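PDB 6RA3: putative dioxygenase (1H-3-hydroxy-4-oxoquinaldine 2,4-dioxygenase) from Mycobacteroides abscessus subsp. abscessus, which cleaves the heterocyclic ring of the Pseudomonas quinolone signal PQS with dioxygen, yielding N-octanoylanthranilate and carbon monoxide. Local coordinates for residues I93-G98 / E244-G249; T27-A32 / R36-M41; L42-A47 / L252-A257. One frame throughout, in Å; residues are numbered along the deposited sequence.

Contact 1: residues I93-G98 / E244-G249; sequences IAHAHG and ETHFPG
His246 and Phe247 do most of the touching for residues 244-249, and they face His95 and Ala96 at the end of strand 90-95. Just ahead of them, Thr245 shapes the bend: its OG1 accepts from Phe247 N at 2.9 Å, an ST turn, and also bonds to Glu251. His246 comes next and meets the strand end twice. Its carbonyl O takes a hydrogen bond from His95 NE2 at 3.1 Å, with an N-H...O angle of 156°; the oxygen lies close to the plane of the His95 ring, at its edge, while the nitrogen is tilted from the carbonyl plane. The His246 side chain, CG anti to the backbone N (chi1 179°), brings CE1 to 3.5 Å from Ala96 CB and puts one face, toward its rim, beneath His95 NE2. The two imidazoles are oblique, at 59° to each other. His246 ND1 is hydrogen-bonded to Asp121, and Trp155 stacks on the ring, so orientation is set by several neighbours. Phe247, at the N-cap position of helix 248-251, lies nearly parallel to the His95 ring but slid well aside: its CD1 is 3.3 Å from His95 NE2, yet the rings barely overlap. Val164 and Val168 of helix 162-170 also touch Phe247. The sharp turn through Ala96, closed by Gly98 N bonding to His95 O at 2.8 Å, matches the nucleophile elbow of the alpha/beta-hydrolase fold, with Ala96 where hydrolases carry their nucleophile, although an alanine cannot act as one, substrate-binding His97 next to it and active-site His246 close by.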
# COMPACT_ATOMS: atom_id res chain seq x y z
N ILE A 93 -13.86 10.72 -16.09
CA ILE A 93 -12.68 11.33 -16.69
C ILE A 93 -11.81 10.17 -17.16
O ILE A 93 -11.40 9.33 -16.34
CB ILE A 93 -11.91 12.22 -15.70
CG1 ILE A 93 -12.84 13.25 -15.03
CG2 ILE A 93 -10.70 12.90 -16.39
CD1 ILE A 93 -12.08 14.26 -14.11
N ALA A 94 -11.50 10.11 -18.47
CA ALA A 94 -10.91 8.91 -19.07
C ALA A 94 -9.72 9.24 -19.97
O ALA A 94 -9.83 10.08 -20.87
CB ALA A 94 -11.96 8.13 -19.86
N HIS A 95 -8.60 8.54 -19.76
CA HIS A 95 -7.39 8.80 -20.52
C HIS A 95 -7.31 7.93 -21.76
O HIS A 95 -7.51 6.70 -21.68
CB HIS A 95 -6.14 8.58 -19.69
CG HIS A 95 -4.89 8.78 -20.47
ND1 HIS A 95 -4.16 7.72 -20.97
CD2 HIS A 95 -4.26 9.90 -20.86
CE1 HIS A 95 -3.11 8.20 -21.62
NE2 HIS A 95 -3.15 9.52 -21.56
N ALA A 96 -6.97 8.56 -22.88
CA ALA A 96 -6.87 7.91 -24.18
C ALA A 96 -7.90 6.80 -24.31
O ALA A 96 -9.11 7.03 -24.18
CB ALA A 96 -5.46 7.38 -24.40
N HIS A 97 -7.45 5.58 -24.55
CA HIS A 97 -8.40 4.57 -24.96
C HIS A 97 -9.29 4.07 -23.84
O HIS A 97 -10.27 3.38 -24.12
CB HIS A 97 -7.62 3.48 -25.70
CG HIS A 97 -6.94 4.02 -26.92
ND1 HIS A 97 -7.63 4.28 -28.09
CD2 HIS A 97 -5.69 4.49 -27.11
CE1 HIS A 97 -6.80 4.81 -28.97
NE2 HIS A 97 -5.62 4.96 -28.40
N GLY A 98 -9.06 4.49 -22.58
CA GLY A 98 -10.11 4.36 -21.59
C GLY A 98 -11.38 5.11 -21.98
O GLY A 98 -12.48 4.74 -21.54
N GLU A 244 3.16 19.01 -24.54
CA GLU A 244 4.08 18.27 -25.39
C GLU A 244 3.70 16.81 -25.54
O GLU A 244 4.14 16.17 -26.51
CB GLU A 244 5.50 18.36 -24.83
CG GLU A 244 6.05 19.79 -24.76
CD GLU A 244 7.27 19.88 -23.87
OE1 GLU A 244 8.31 20.38 -24.35
OE2 GLU A 244 7.20 19.44 -22.70
N THR A 245 2.84 16.28 -24.67
CA THR A 245 2.74 14.84 -24.48
C THR A 245 1.31 14.38 -24.66
O THR A 245 0.35 15.16 -24.68
CB THR A 245 3.26 14.44 -23.09
OG1 THR A 245 2.23 14.65 -22.12
CG2 THR A 245 4.48 15.25 -22.71
N HIS A 246 1.18 13.07 -24.81
CA HIS A 246 -0.05 12.30 -24.82
C HIS A 246 -0.71 12.25 -23.45
O HIS A 246 -1.77 11.64 -23.31
CB HIS A 246 0.31 10.88 -25.34
CG HIS A 246 -0.82 9.89 -25.42
ND1 HIS A 246 -2.02 10.14 -26.06
CD2 HIS A 246 -0.89 8.60 -25.01
CE1 HIS A 246 -2.79 9.06 -26.01
NE2 HIS A 246 -2.13 8.11 -25.37
N PHE A 247 -0.12 12.90 -22.43
CA PHE A 247 -0.56 12.77 -21.04
C PHE A 247 -0.96 14.13 -20.47
O PHE A 247 -0.30 14.66 -19.57
CB PHE A 247 0.53 12.13 -20.18
CG PHE A 247 0.88 10.74 -20.61
CD1 PHE A 247 -0.02 9.70 -20.44
CD2 PHE A 247 2.10 10.47 -21.22
CE1 PHE A 247 0.29 8.43 -20.86
CE2 PHE A 247 2.41 9.18 -21.64
CZ PHE A 247 1.50 8.17 -21.46
N PRO A 248 -2.04 14.72 -20.97
CA PRO A 248 -2.43 16.05 -20.47
C PRO A 248 -2.80 16.05 -18.99
O PRO A 248 -2.46 16.99 -18.27
CB PRO A 248 -3.61 16.43 -21.37
CG PRO A 248 -4.15 15.15 -21.90
CD PRO A 248 -3.00 14.19 -21.96
N GLY A 249 -3.47 15.00 -18.52
CA GLY A 249 -3.81 14.89 -17.10
C GLY A 249 -2.61 14.86 -16.17
O GLY A 249 -2.71 15.26 -15.01

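Contact 2: residues T27-A32 / R36-M41; sequences TLSGWA and RAYDGM
With CG anti to its carbonyl carbon (chi1 -69°), Tyr38 swings its ring from the loop onto strand 24-28, where the CA-CB bond of Thr27 already points at it; chi1 of 78° then turns Thr27 OG1 to the CD2 side of the ring and CG2 to the CD1 side. The contact is a well-centred CH-pi interaction: Thr27 CB stands 3.5 Å from the Tyr38 ring centroid and only 9° off the ring normal. The phenol reaches further along the strand, and Tyr38 OH donates to Leu28 O at 2.8 Å, approaching from above the carbonyl plane. That same carbonyl receives the backbone N of His95 from the neighbouring strand, so two donors grip it. At the ring edge, in plane, Ser29 OG lies 3.5 Å from Tyr38 CE2; it also lies 3.6 Å from Ala37 CB, while its hydrogen bond goes to the backbone O of Asp34. The ring is thus fixed by a methine over one face, a hydroxyl at its edge and a carbonyl at its tip, all of them buried. Ile93 and His95 of strand 90-95 touch Tyr38 as well. Folding back of the chain just after a central strand, through the loop that follows the strand, is the course taken in alpha/beta hydrolases by the loop that commonly supplies a backbone N to the oxyanion hole; residues 29-32 probably correspond to that loop.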
# COMPACT_ATOMS: atom_id res chain seq x y z
N THR A 27 -12.25 8.69 -12.21
CA THR A 27 -11.09 8.67 -13.07
C THR A 27 -10.89 7.26 -13.61
O THR A 27 -11.09 6.26 -12.90
CB THR A 27 -9.83 9.15 -12.36
OG1 THR A 27 -9.29 8.12 -11.51
CG2 THR A 27 -10.11 10.40 -11.55
N LEU A 28 -10.55 7.20 -14.89
CA LEU A 28 -10.38 5.96 -15.63
C LEU A 28 -9.11 6.14 -16.43
O LEU A 28 -8.99 7.12 -17.17
CB LEU A 28 -11.57 5.67 -16.54
CG LEU A 28 -12.91 5.52 -15.84
CD1 LEU A 28 -14.04 5.57 -16.86
CD2 LEU A 28 -13.00 4.25 -15.02
N SER A 29 -8.16 5.23 -16.24
CA SER A 29 -6.86 5.36 -16.86
C SER A 29 -6.87 4.64 -18.21
O SER A 29 -7.87 4.05 -18.62
CB SER A 29 -5.77 4.82 -15.92
OG SER A 29 -5.75 5.52 -14.68
N GLY A 30 -5.76 4.76 -18.94
CA GLY A 30 -5.57 4.04 -20.18
C GLY A 30 -5.12 2.61 -19.92
O GLY A 30 -5.16 2.11 -18.79
N TRP A 31 -4.66 1.94 -20.98
CA TRP A 31 -4.23 0.56 -20.85
C TRP A 31 -2.84 0.55 -20.24
O TRP A 31 -2.01 1.38 -20.57
CB TRP A 31 -4.21 -0.17 -22.20
CG TRP A 31 -5.53 -0.58 -22.65
CD1 TRP A 31 -6.38 0.15 -23.38
CD2 TRP A 31 -6.20 -1.83 -22.37
NE1 TRP A 31 -7.53 -0.54 -23.59
CE2 TRP A 31 -7.45 -1.76 -22.99
CE3 TRP A 31 -5.86 -3.00 -21.68
CZ2 TRP A 31 -8.36 -2.81 -22.95
CZ3 TRP A 31 -6.77 -4.02 -21.62
CH2 TRP A 31 -8.00 -3.93 -22.26
N ALA A 32 -2.61 -0.39 -19.33
CA ALA A 32 -1.29 -0.67 -18.77
C ALA A 32 -0.83 0.36 -17.75
O ALA A 32 0.36 0.53 -17.55
CB ALA A 32 -0.19 -0.77 -19.85
N ARG A 36 -2.53 5.97 -10.39
CA ARG A 36 -1.45 6.96 -10.35
C ARG A 36 -1.40 7.86 -11.58
O ARG A 36 -0.67 8.86 -11.56
CB ARG A 36 -0.08 6.29 -10.22
CG ARG A 36 0.07 5.27 -9.07
CD ARG A 36 1.46 4.59 -9.08
NE ARG A 36 2.52 5.58 -8.87
CZ ARG A 36 3.17 5.79 -7.72
NH1 ARG A 36 2.89 5.08 -6.63
NH2 ARG A 36 4.12 6.73 -7.66
N ALA A 37 -2.11 7.51 -12.65
CA ALA A 37 -2.24 8.44 -13.77
C ALA A 37 -2.90 9.74 -13.33
O ALA A 37 -2.81 10.75 -14.05
CB ALA A 37 -3.03 7.82 -14.92
N TYR A 38 -3.57 9.74 -12.17
CA TYR A 38 -4.35 10.87 -11.70
C TYR A 38 -3.83 11.43 -10.38
O TYR A 38 -4.51 12.24 -9.76
CB TYR A 38 -5.82 10.49 -11.58
CG TYR A 38 -6.44 10.27 -12.94
CD1 TYR A 38 -6.98 11.33 -13.66
CD2 TYR A 38 -6.44 9.01 -13.53
CE1 TYR A 38 -7.54 11.15 -14.90
CE2 TYR A 38 -7.01 8.81 -14.79
CZ TYR A 38 -7.55 9.89 -15.47
OH TYR A 38 -8.11 9.73 -16.72
N ASP A 39 -2.62 11.05 -9.97
CA ASP A 39 -2.03 11.64 -8.77
C ASP A 39 -1.94 13.16 -8.89
O ASP A 39 -2.16 13.88 -7.92
CB ASP A 39 -0.64 11.08 -8.51
CG ASP A 39 -0.66 9.72 -7.81
OD1 ASP A 39 -1.74 9.31 -7.34
OD2 ASP A 39 0.40 9.08 -7.74
N GLY A 40 -1.56 13.66 -10.08
CA GLY A 40 -1.37 15.09 -10.24
C GLY A 40 -2.66 15.87 -10.15
O GLY A 40 -2.68 16.98 -9.62
N MET A 41 -3.74 15.32 -10.72
CA MET A 41 -5.04 15.98 -10.73
C MET A 41 -5.80 15.78 -9.43
O MET A 41 -6.69 16.58 -9.11
CB MET A 41 -5.91 15.44 -11.87
CG MET A 41 -5.53 15.91 -13.31
SD MET A 41 -6.48 15.05 -14.58
CE MET A 41 -8.17 15.41 -14.18

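Contact 3: residues L42-A47 / L252-A257; sequences LPYLRA and LPQQVA
Tyr44 of helix 42-48 and Gln254 of helix 253-266 make the aromatic part of this contact. Gln254 CB sits over one face of the phenol ring, displaced toward the rim, in a CH-pi contact of 4.1 Å to the centroid. Further out, the glutamine chain, CG anti to its backbone N (chi1 172°) and bent at chi2, carries the amide out over the CE1 border, on the same side of the ring as CB: NE2 comes to 3.4 Å from Tyr44 CE1. Side chains cross at about a right angle, the amide plane inclined 40° to the ring. The contact is van der Waals packing, on the more solvent-accessible side of the interface. The purely apolar contacts lie deeper and centre on Ala257. Its methyl CB is 3.6 Å from Tyr44 CB and 4.1 Å from Leu45 CD2, a small residue meeting two larger ones. Leu45 continues inward to Phe25 and Thr27 of strand 24-28, while Val256, next to Ala257, rests on Met118 and Leu120 of strand 116-120; the two helices therefore cover neighbouring parts of one sheet. On the same helix as Tyr44, Arg46 makes a cation-pi contact with Tyr170 of a second subunit. The axes of the two short helical segments come within 9.1 Å and cross at -29°, both running broadly the same way. Such a pair, the helix after an early central strand beside the C-terminal helix on one face of the sheet, is the A and F helix layer of the alpha/beta-hydrolase fold.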
# COMPACT_ATOMS: atom_id res chain seq x y z
N LEU A 42 -5.49 14.71 -8.70
CA LEU A 42 -6.29 14.33 -7.53
C LEU A 42 -6.47 15.44 -6.51
O LEU A 42 -7.60 15.62 -6.03
CB LEU A 42 -5.62 13.12 -6.88
CG LEU A 42 -6.31 12.65 -5.61
CD1 LEU A 42 -7.75 12.30 -5.87
CD2 LEU A 42 -5.55 11.47 -5.08
N PRO A 43 -5.45 16.18 -6.10
CA PRO A 43 -5.70 17.22 -5.08
C PRO A 43 -6.77 18.22 -5.51
O PRO A 43 -7.57 18.66 -4.68
CB PRO A 43 -4.34 17.89 -4.92
CG PRO A 43 -3.35 17.02 -5.62
CD PRO A 43 -4.07 16.22 -6.61
N TYR A 44 -6.81 18.55 -6.81
CA TYR A 44 -7.78 19.50 -7.35
C TYR A 44 -9.15 18.86 -7.49
O TYR A 44 -10.16 19.48 -7.18
CB TYR A 44 -7.29 20.04 -8.70
CG TYR A 44 -5.90 20.64 -8.66
CD1 TYR A 44 -5.70 21.95 -8.26
CD2 TYR A 44 -4.80 19.89 -9.04
CE1 TYR A 44 -4.42 22.49 -8.23
CE2 TYR A 44 -3.52 20.43 -9.01
CZ TYR A 44 -3.34 21.74 -8.62
OH TYR A 44 -2.07 22.28 -8.58
N LEU A 45 -9.21 17.60 -7.92
CA LEU A 45 -10.51 16.94 -8.09
C LEU A 45 -11.19 16.74 -6.74
O LEU A 45 -12.40 16.97 -6.60
CB LEU A 45 -10.34 15.59 -8.80
CG LEU A 45 -9.85 15.62 -10.26
CD1 LEU A 45 -9.74 14.19 -10.83
CD2 LEU A 45 -10.78 16.49 -11.13
N ARG A 46 -10.44 16.26 -5.75
CA ARG A 46 -11.06 15.87 -4.48
C ARG A 46 -11.50 17.10 -3.68
O ARG A 46 -12.42 17.00 -2.85
CB ARG A 46 -10.11 14.98 -3.66
CG ARG A 46 -8.84 15.66 -3.19
CD ARG A 46 -8.02 14.84 -2.20
NE ARG A 46 -7.04 15.66 -1.47
CZ ARG A 46 -6.14 15.17 -0.59
NH1 ARG A 46 -6.11 13.87 -0.33
NH2 ARG A 46 -5.27 15.97 0.04
N ALA A 47 -10.88 18.25 -3.93
CA ALA A 47 -11.37 19.49 -3.33
C ALA A 47 -12.71 19.88 -3.90
O ALA A 47 -13.51 20.53 -3.22
CB ALA A 47 -10.36 20.61 -3.54
N LEU A 252 -0.40 18.50 -17.36
CA LEU A 252 -1.12 19.73 -17.02
C LEU A 252 -2.28 19.44 -16.06
O LEU A 252 -3.45 19.68 -16.39
CB LEU A 252 -1.63 20.39 -18.30
CG LEU A 252 -0.48 20.83 -19.21
CD1 LEU A 252 -1.03 21.15 -20.58
CD2 LEU A 252 0.21 22.02 -18.56
N PRO A 253 -1.98 18.94 -14.86
CA PRO A 253 -3.06 18.49 -13.97
C PRO A 253 -4.04 19.58 -13.57
O PRO A 253 -5.26 19.35 -13.59
CB PRO A 253 -2.29 17.93 -12.76
CG PRO A 253 -1.04 18.65 -12.74
CD PRO A 253 -0.66 18.85 -14.20
N GLN A 254 -3.57 20.78 -13.20
CA GLN A 254 -4.52 21.81 -12.77
C GLN A 254 -5.45 22.22 -13.92
O GLN A 254 -6.68 22.31 -13.75
CB GLN A 254 -3.77 23.02 -12.23
CG GLN A 254 -4.69 24.20 -11.96
CD GLN A 254 -4.27 24.99 -10.75
OE1 GLN A 254 -3.08 25.25 -10.55
NE2 GLN A 254 -5.24 25.37 -9.92
N GLN A 255 -4.88 22.46 -15.10
CA GLN A 255 -5.69 22.87 -16.23
C GLN A 255 -6.74 21.82 -16.57
O GLN A 255 -7.91 22.15 -16.80
CB GLN A 255 -4.78 23.15 -17.43
CG GLN A 255 -3.68 24.17 -17.11
CD GLN A 255 -2.85 24.59 -18.33
OE1 GLN A 255 -3.30 24.46 -19.47
NE2 GLN A 255 -1.64 25.10 -18.08
N VAL A 256 -6.35 20.54 -16.56
CA VAL A 256 -7.33 19.53 -16.93
C VAL A 256 -8.36 19.41 -15.84
O VAL A 256 -9.56 19.21 -16.11
CB VAL A 256 -6.65 18.17 -17.23
CG1 VAL A 256 -7.71 17.08 -17.42
CG2 VAL A 256 -5.82 18.27 -18.48
N ALA A 257 -7.93 19.54 -14.57
CA ALA A 257 -8.89 19.48 -13.48
C ALA A 257 -9.88 20.63 -13.61
O ALA A 257 -11.10 20.44 -13.55
CB ALA A 257 -8.16 19.51 -12.14

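Overall arrangement
Contacts 1 and 2 have centres about 8 Å apart and share the sheet core: Ile93 O and Leu28 N lie 2.7 Å apart, a probable backbone hydrogen bond between neighbouring strands 90-95 and 24-28. Together they bring two loops at the strand ends near the active site; the side chain of Ser29 is about 10 Å from that of His97, and that of Ala37 about 10 Å from that of His246. Contact 3 lies some 14 Å from contact 1 and 12 Å from contact 2 between centres, away from His97 and His246, but touches both: Val256 CG2 packs 3.6 Å from Pro248 O, and Met41 CG lies 3.5 Å from Pro253 O.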